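Local coordinates for protein EH1AB1 (Metagenome, PDB 6I8F) that hydrolyses esters and probably uses the serine-histidine-aspartate triad of the alpha/beta hydrolase fold, at residues A76-E89 and A121-R134. Numbering follows the deposited sequence.
Sequences ASEIRFRRYRPLGE and ANKSRCQVISIDYR. With PEG (di(hydroxyethyl)ether), chain F.
Tyr84 and Val128 form a hydrogen-bonded pair in the antiparallel ladder between strands 78-85 and 127-132, where the 2.7 Å bond from Tyr84 N to Val128 O is the shortest backbone link. The pairing runs on through Arg82 and Ser130, and the tyrosine side chain illustrates how one residue can bind a strand, a helix and a solvent molecule together. Its CB meets Val128 O and, at 4.1 Å, Ala121 CB in the last turn of helix 114-124. With CG beside the backbone N (chi1 -54°), the ring runs back along the ladder: CD1 has Val128 O 3.4 Å away, at the ring edge, and Val128 CB beyond it, and CE1 reaches Ser130 CB, which also meets the ring at its edge. The OH accepts from a water that also joins Ser130 OG, and it bonds to Asp114 as well, so the phenol oxygen has two polar partners.

On the other face, Arg83 NH1 donates to a lone pair of Gln127 OE1 (2.9 Å), in the amide plane although the two flat groups are turned 56° apart; Gln127 NE2 is hydrogen-bonded to Phe162 O. Back on the face of Tyr84, farther along the ladder, Arg80 NH2 forms a salt bridge with Asp132 OD2 at 2.6 Å, the carboxylate oxygen lying over a guanidinium face. Past the strand end, Leu87 N gives Asn122 OD1 a nearly straight bond (170°), while Asn122 ND2 is held by Glu63 O.

The ladder belongs to the antiparallel end of the mixed hydrolase sheet: strand 66-73 flanks 78-85, strand 94-100 runs parallel beside 127-132, and helix 114-124 covers the face bearing Tyr84, Val128 and Ser130 through Cys117.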
loop_
_atom_site.group_PDB
_atom_site.type_symbol
_atom_site.label_atom_id
_atom_site.label_comp_id
_atom_site.label_asym_id
_atom_site.label_seq_id
_atom_site.Cartn_x
_atom_site.Cartn_y
_atom_site.Cartn_z
ATOM N N ALA A 76 -0.097 -29.563 20.939
ATOM C CA ALA A 76 0.314 -30.953 20.877
ATOM C C ALA A 76 1.838 -31.107 20.791
ATOM O O ALA A 76 2.315 -32.201 20.503
ATOM C CB ALA A 76 -0.360 -31.596 19.692
ATOM N N SER A 77 2.596 -30.033 21.043
ATOM C CA SER A 77 4.053 -30.054 20.914
ATOM C C SER A 77 4.629 -28.719 21.384
ATOM O O SER A 77 3.902 -27.784 21.707
ATOM C CB SER A 77 4.504 -30.348 19.494
ATOM O OG SER A 77 4.391 -29.196 18.664
ATOM N N GLU A 78 5.957 -28.655 21.406
ATOM C CA GLU A 78 6.655 -27.399 21.540
ATOM C C GLU A 78 6.465 -26.620 20.231
ATOM O O GLU A 78 6.437 -27.205 19.146
ATOM C CB GLU A 78 8.134 -27.639 21.852
ATOM C CG GLU A 78 8.828 -26.412 22.403
ATOM C CD GLU A 78 10.341 -26.438 22.318
ATOM O OE1 GLU A 78 10.887 -27.348 21.664
ATOM O OE2 GLU A 78 10.969 -25.539 22.905
ATOM N N ILE A 79 6.270 -25.308 20.353
ATOM C CA ILE A 79 6.369 -24.405 19.218
ATOM C C ILE A 79 7.552 -23.478 19.475
ATOM O O ILE A 79 7.604 -22.817 20.496
ATOM C CB ILE A 79 5.069 -23.618 18.997
ATOM C CG1 ILE A 79 3.883 -24.556 18.750
ATOM C CG2 ILE A 79 5.246 -22.615 17.860
ATOM C CD1 ILE A 79 2.543 -23.885 18.939
ATOM N N ARG A 80 8.493 -23.466 18.531
ATOM C CA ARG A 80 9.673 -22.661 18.616
ATOM C C ARG A 80 9.412 -21.330 17.905
ATOM O O ARG A 80 8.643 -21.251 16.942
ATOM C CB ARG A 80 10.852 -23.428 18.016
ATOM C CG ARG A 80 11.290 -24.616 18.864
ATOM C CD ARG A 80 12.336 -25.453 18.152
ATOM N NE ARG A 80 11.819 -25.997 16.901
ATOM C CZ ARG A 80 12.541 -26.653 15.997
ATOM N NH1 ARG A 80 13.827 -26.881 16.210
ATOM N NH2 ARG A 80 11.973 -27.083 14.884
ATOM N N PHE A 81 10.082 -20.286 18.382
ATOM C CA PHE A 81 9.984 -18.970 17.774
ATOM C C PHE A 81 11.381 -18.348 17.702
ATOM O O PHE A 81 12.309 -18.752 18.426
ATOM C CB PHE A 81 9.025 -18.089 18.571
ATOM C CG PHE A 81 9.439 -17.895 20.005
ATOM C CD1 PHE A 81 10.399 -16.949 20.339
ATOM C CD2 PHE A 81 8.900 -18.681 21.011
ATOM C CE1 PHE A 81 10.802 -16.789 21.657
ATOM C CE2 PHE A 81 9.292 -18.505 22.331
ATOM C CZ PHE A 81 10.251 -17.565 22.652
ATOM N N ARG A 82 11.509 -17.342 16.833
ATOM C CA ARG A 82 12.684 -16.505 16.804
ATOM C C ARG A 82 12.228 -15.043 16.751
ATOM O O ARG A 82 11.421 -14.674 15.908
ATOM C CB ARG A 82 13.579 -16.911 15.636
ATOM C CG ARG A 82 14.780 -15.996 15.452
ATOM C CD ARG A 82 15.725 -16.536 14.414
ATOM N NE ARG A 82 16.264 -17.834 14.781
ATOM C CZ ARG A 82 16.828 -18.672 13.918
ATOM N NH1 ARG A 82 17.065 -18.283 12.677
ATOM N NH2 ARG A 82 17.124 -19.905 14.289
ATOM N N ARG A 83 12.700 -14.247 17.708
ATOM C CA ARG A 83 12.358 -12.836 17.809
ATOM C C ARG A 83 13.496 -12.015 17.210
ATOM O O ARG A 83 14.678 -12.296 17.461
ATOM C CB ARG A 83 12.138 -12.383 19.255
ATOM C CG ARG A 83 11.244 -13.308 20.063
ATOM C CD ARG A 83 10.672 -12.610 21.278
ATOM N NE ARG A 83 11.670 -12.413 22.309
ATOM C CZ ARG A 83 11.715 -11.378 23.139
ATOM N NH1 ARG A 83 11.085 -10.249 22.847
ATOM N NH2 ARG A 83 12.409 -11.477 24.257
ATOM N N TYR A 84 13.112 -11.015 16.412
ATOM C CA TYR A 84 14.035 -10.097 15.804
ATOM C C TYR A 84 13.716 -8.675 16.282
ATOM O O TYR A 84 12.599 -8.185 16.082
ATOM C CB TYR A 84 13.915 -10.158 14.285
ATOM C CG TYR A 84 14.053 -11.520 13.661
ATOM C CD1 TYR A 84 12.964 -12.376 13.533
ATOM C CD2 TYR A 84 15.262 -11.929 13.123
ATOM C CE1 TYR A 84 13.082 -13.609 12.909
ATOM C CE2 TYR A 84 15.395 -13.159 12.500
ATOM C CZ TYR A 84 14.302 -13.999 12.380
ATOM O OH TYR A 84 14.445 -15.206 11.752
ATOM N N ARG A 85 14.694 -8.040 16.929
ATOM C CA ARG A 85 14.564 -6.669 17.390
ATOM C C ARG A 85 15.162 -5.765 16.321
ATOM O O ARG A 85 16.310 -5.968 15.922
ATOM C CB ARG A 85 15.253 -6.514 18.748
ATOM C CG ARG A 85 15.141 -5.120 19.344
ATOM C CD ARG A 85 15.458 -5.102 20.826
ATOM N NE ARG A 85 15.093 -3.813 21.361
ATOM C CZ ARG A 85 13.920 -3.496 21.905
ATOM N NH1 ARG A 85 13.061 -4.427 22.294
ATOM N NH2 ARG A 85 13.635 -2.217 22.074
ATOM N N PRO A 86 14.413 -4.757 15.820
ATOM C CA PRO A 86 14.914 -3.874 14.767
ATOM C C PRO A 86 16.125 -3.038 15.223
ATOM O O PRO A 86 16.172 -2.595 16.368
ATOM C CB PRO A 86 13.732 -2.946 14.438
ATOM C CG PRO A 86 12.789 -3.054 15.623
ATOM C CD PRO A 86 13.064 -4.386 16.281
ATOM N N LEU A 87 17.091 -2.843 14.323
ATOM C CA LEU A 87 18.174 -1.889 14.543
ATOM C C LEU A 87 17.603 -0.536 14.959
ATOM O O LEU A 87 16.671 -0.040 14.330
ATOM C CB LEU A 87 18.960 -1.697 13.251
ATOM C CG LEU A 87 20.037 -2.725 12.956
ATOM C CD1 LEU A 87 20.793 -2.312 11.698
ATOM C CD2 LEU A 87 20.987 -2.883 14.135
ATOM N N GLY A 88 18.177 0.030 16.030
ATOM C CA GLY A 88 17.998 1.430 16.392
ATOM C C GLY A 88 16.830 1.673 17.332
ATOM O O GLY A 88 16.720 2.777 17.866
ATOM N N GLU A 89 15.945 0.681 17.517
ATOM C CA GLU A 89 14.762 0.846 18.378
ATOM C C GLU A 89 15.141 0.480 19.820
ATOM O O GLU A 89 15.632 -0.626 20.074
ATOM C CB GLU A 89 13.584 0.000 17.881
ATOM C CG GLU A 89 12.973 0.517 16.586
ATOM C CD GLU A 89 12.395 1.926 16.659
ATOM O OE1 GLU A 89 11.446 2.129 17.454
ATOM O OE2 GLU A 89 12.892 2.822 15.920
ATOM N N ALA A 121 11.826 -6.480 10.054
ATOM C CA ALA A 121 11.984 -5.842 11.371
ATOM C C ALA A 121 12.642 -4.466 11.208
ATOM O O ALA A 121 12.098 -3.462 11.668
ATOM C CB ALA A 121 12.758 -6.732 12.307
ATOM N N ASN A 122 13.793 -4.428 10.534
ATOM C CA ASN A 122 14.581 -3.206 10.380
ATOM C C ASN A 122 13.770 -2.115 9.659
ATOM O O ASN A 122 13.780 -0.967 10.078
ATOM C CB ASN A 122 15.904 -3.479 9.665
ATOM C CG ASN A 122 16.913 -4.181 10.545
ATOM O OD1 ASN A 122 16.756 -4.224 11.760
ATOM N ND2 ASN A 122 17.963 -4.725 9.950
ATOM N N LYS A 123 13.049 -2.497 8.603
ATOM C CA LYS A 123 12.362 -1.558 7.730
ATOM C C LYS A 123 11.070 -1.066 8.392
ATOM O O LYS A 123 10.700 0.084 8.227
ATOM C CB LYS A 123 12.051 -2.215 6.385
ATOM C CG LYS A 123 13.269 -2.530 5.536
ATOM C CD LYS A 123 13.881 -1.318 4.889
ATOM C CE LYS A 123 15.183 -1.649 4.195
ATOM N NZ LYS A 123 15.718 -0.462 3.493
ATOM N N SER A 124 10.404 -1.942 9.153
ATOM C CA SER A 124 9.151 -1.608 9.795
ATOM C C SER A 124 9.367 -0.891 11.133
ATOM O O SER A 124 8.466 -0.201 11.591
ATOM C CB SER A 124 8.313 -2.831 9.994
ATOM O OG SER A 124 8.884 -3.656 10.995
ATOM N N ARG A 125 10.533 -1.100 11.760
ATOM C CA ARG A 125 10.807 -0.685 13.147
ATOM C C ARG A 125 9.883 -1.449 14.101
ATOM O O ARG A 125 9.622 -0.994 15.226
ATOM C CB ARG A 125 10.635 0.825 13.342
ATOM C CG ARG A 125 11.428 1.691 12.369
ATOM C CD ARG A 125 11.317 3.159 12.760
ATOM N NE ARG A 125 11.914 4.070 11.792
ATOM C CZ ARG A 125 11.785 5.398 11.787
ATOM N NH1 ARG A 125 10.788 5.999 12.422
ATOM N NH2 ARG A 125 12.670 6.122 11.130
ATOM N N CYS A 126 9.395 -2.609 13.647
ATOM C CA CYS A 126 8.573 -3.502 14.446
ATOM C C CYS A 126 9.384 -4.751 14.795
ATOM O O CYS A 126 10.169 -5.213 13.985
ATOM C CB CYS A 126 7.318 -3.930 13.694
ATOM S SG CYS A 126 6.162 -2.576 13.362
ATOM N N GLN A 127 9.190 -5.273 16.012
ATOM C CA GLN A 127 9.645 -6.620 16.347
ATOM C C GLN A 127 8.991 -7.608 15.372
ATOM O O GLN A 127 7.825 -7.442 15.054
ATOM C CB GLN A 127 9.261 -6.966 17.787
ATOM C CG GLN A 127 9.636 -8.393 18.163
ATOM C CD GLN A 127 9.521 -8.687 19.639
ATOM O OE1 GLN A 127 10.406 -9.316 20.214
ATOM N NE2 GLN A 127 8.419 -8.282 20.251
ATOM N N VAL A 128 9.746 -8.606 14.897
ATOM C CA VAL A 128 9.175 -9.769 14.186
ATOM C C VAL A 128 9.421 -11.031 15.030
ATOM O O VAL A 128 10.502 -11.232 15.618
ATOM C CB VAL A 128 9.734 -9.917 12.757
ATOM C CG1 VAL A 128 9.155 -11.128 12.033
ATOM C CG2 VAL A 128 9.497 -8.655 11.937
ATOM N N ILE A 129 8.386 -11.872 15.115
ATOM C CA ILE A 129 8.482 -13.169 15.770
ATOM C C ILE A 129 8.043 -14.229 14.769
ATOM O O ILE A 129 6.855 -14.340 14.497
ATOM C CB ILE A 129 7.645 -13.234 17.057
ATOM C CG1 ILE A 129 8.027 -12.117 18.028
ATOM C CG2 ILE A 129 7.791 -14.608 17.701
ATOM C CD1 ILE A 129 7.147 -12.043 19.262
ATOM N N SER A 130 9.028 -14.981 14.256
ATOM C CA SER A 130 8.822 -16.040 13.271
ATOM C C SER A 130 8.496 -17.364 13.986
ATOM O O SER A 130 9.137 -17.721 14.977
ATOM C CB SER A 130 10.041 -16.164 12.399
ATOM O OG SER A 130 9.828 -17.128 11.389
ATOM N N ILE A 131 7.494 -18.086 13.478
ATOM C CA ILE A 131 6.929 -19.225 14.180
ATOM C C ILE A 131 7.275 -20.509 13.428
ATOM O O ILE A 131 7.099 -20.601 12.207
ATOM C CB ILE A 131 5.405 -19.089 14.365
ATOM C CG1 ILE A 131 5.007 -17.808 15.109
ATOM C CG2 ILE A 131 4.846 -20.336 15.045
ATOM C CD1 ILE A 131 5.586 -17.673 16.486
ATOM N N ASP A 132 7.728 -21.496 14.201
ATOM C CA ASP A 132 8.057 -22.822 13.716
ATOM C C ASP A 132 6.880 -23.753 14.045
ATOM O O ASP A 132 6.856 -24.404 15.077
ATOM C CB ASP A 132 9.372 -23.293 14.338
ATOM C CG ASP A 132 10.126 -24.324 13.521
ATOM O OD1 ASP A 132 9.641 -24.710 12.425
ATOM O OD2 ASP A 132 11.208 -24.731 13.984
ATOM N N TYR A 133 5.876 -23.748 13.170
ATOM C CA TYR A 133 4.677 -24.547 13.345
ATOM C C TYR A 133 4.912 -25.959 12.778
ATOM O O TYR A 133 5.735 -26.152 11.863
ATOM C CB TYR A 133 3.500 -23.836 12.681
ATOM C CG TYR A 133 3.685 -23.519 11.219
ATOM C CD1 TYR A 133 4.133 -22.272 10.801
ATOM C CD2 TYR A 133 3.383 -24.454 10.250
ATOM C CE1 TYR A 133 4.288 -21.969 9.462
ATOM C CE2 TYR A 133 3.534 -24.170 8.905
ATOM C CZ TYR A 133 3.983 -22.923 8.507
ATOM O OH TYR A 133 4.129 -22.651 7.177
ATOM N N ARG A 134 4.191 -26.943 13.327
ATOM C CA ARG A 134 4.238 -28.339 12.838
ATOM C C ARG A 134 3.855 -28.394 11.363
ATOM O O ARG A 134 2.972 -27.653 10.935
ATOM C CB ARG A 134 3.263 -29.241 13.599
ATOM C CG ARG A 134 3.748 -29.598 14.991
ATOM C CD ARG A 134 2.727 -30.395 15.769
ATOM N NE ARG A 134 1.539 -29.608 16.034
ATOM C CZ ARG A 134 0.338 -30.117 16.253
ATOM N NH1 ARG A 134 0.164 -31.433 16.232
ATOM N NH2 ARG A 134 -0.679 -29.307 16.486
HETATM C C1 PEG F . 8.837 -27.597 16.355
HETATM O O1 PEG F . 8.568 -26.177 16.387
HETATM C C2 PEG F . 7.812 -28.317 15.491
HETATM O O2 PEG F . 7.869 -27.782 14.168
HETATM C C3 PEG F . 8.741 -28.505 13.295
HETATM C C4 PEG F . 8.825 -27.813 11.939
HETATM O O4 PEG F . 10.129 -27.249 11.653
HETATM O O HOH W 1 12.230 -16.663 10.135
HETATM O O HOH W 2 15.560 -0.066 12.000
HETATM O O HOH W 3 9.187 1.217 16.675
#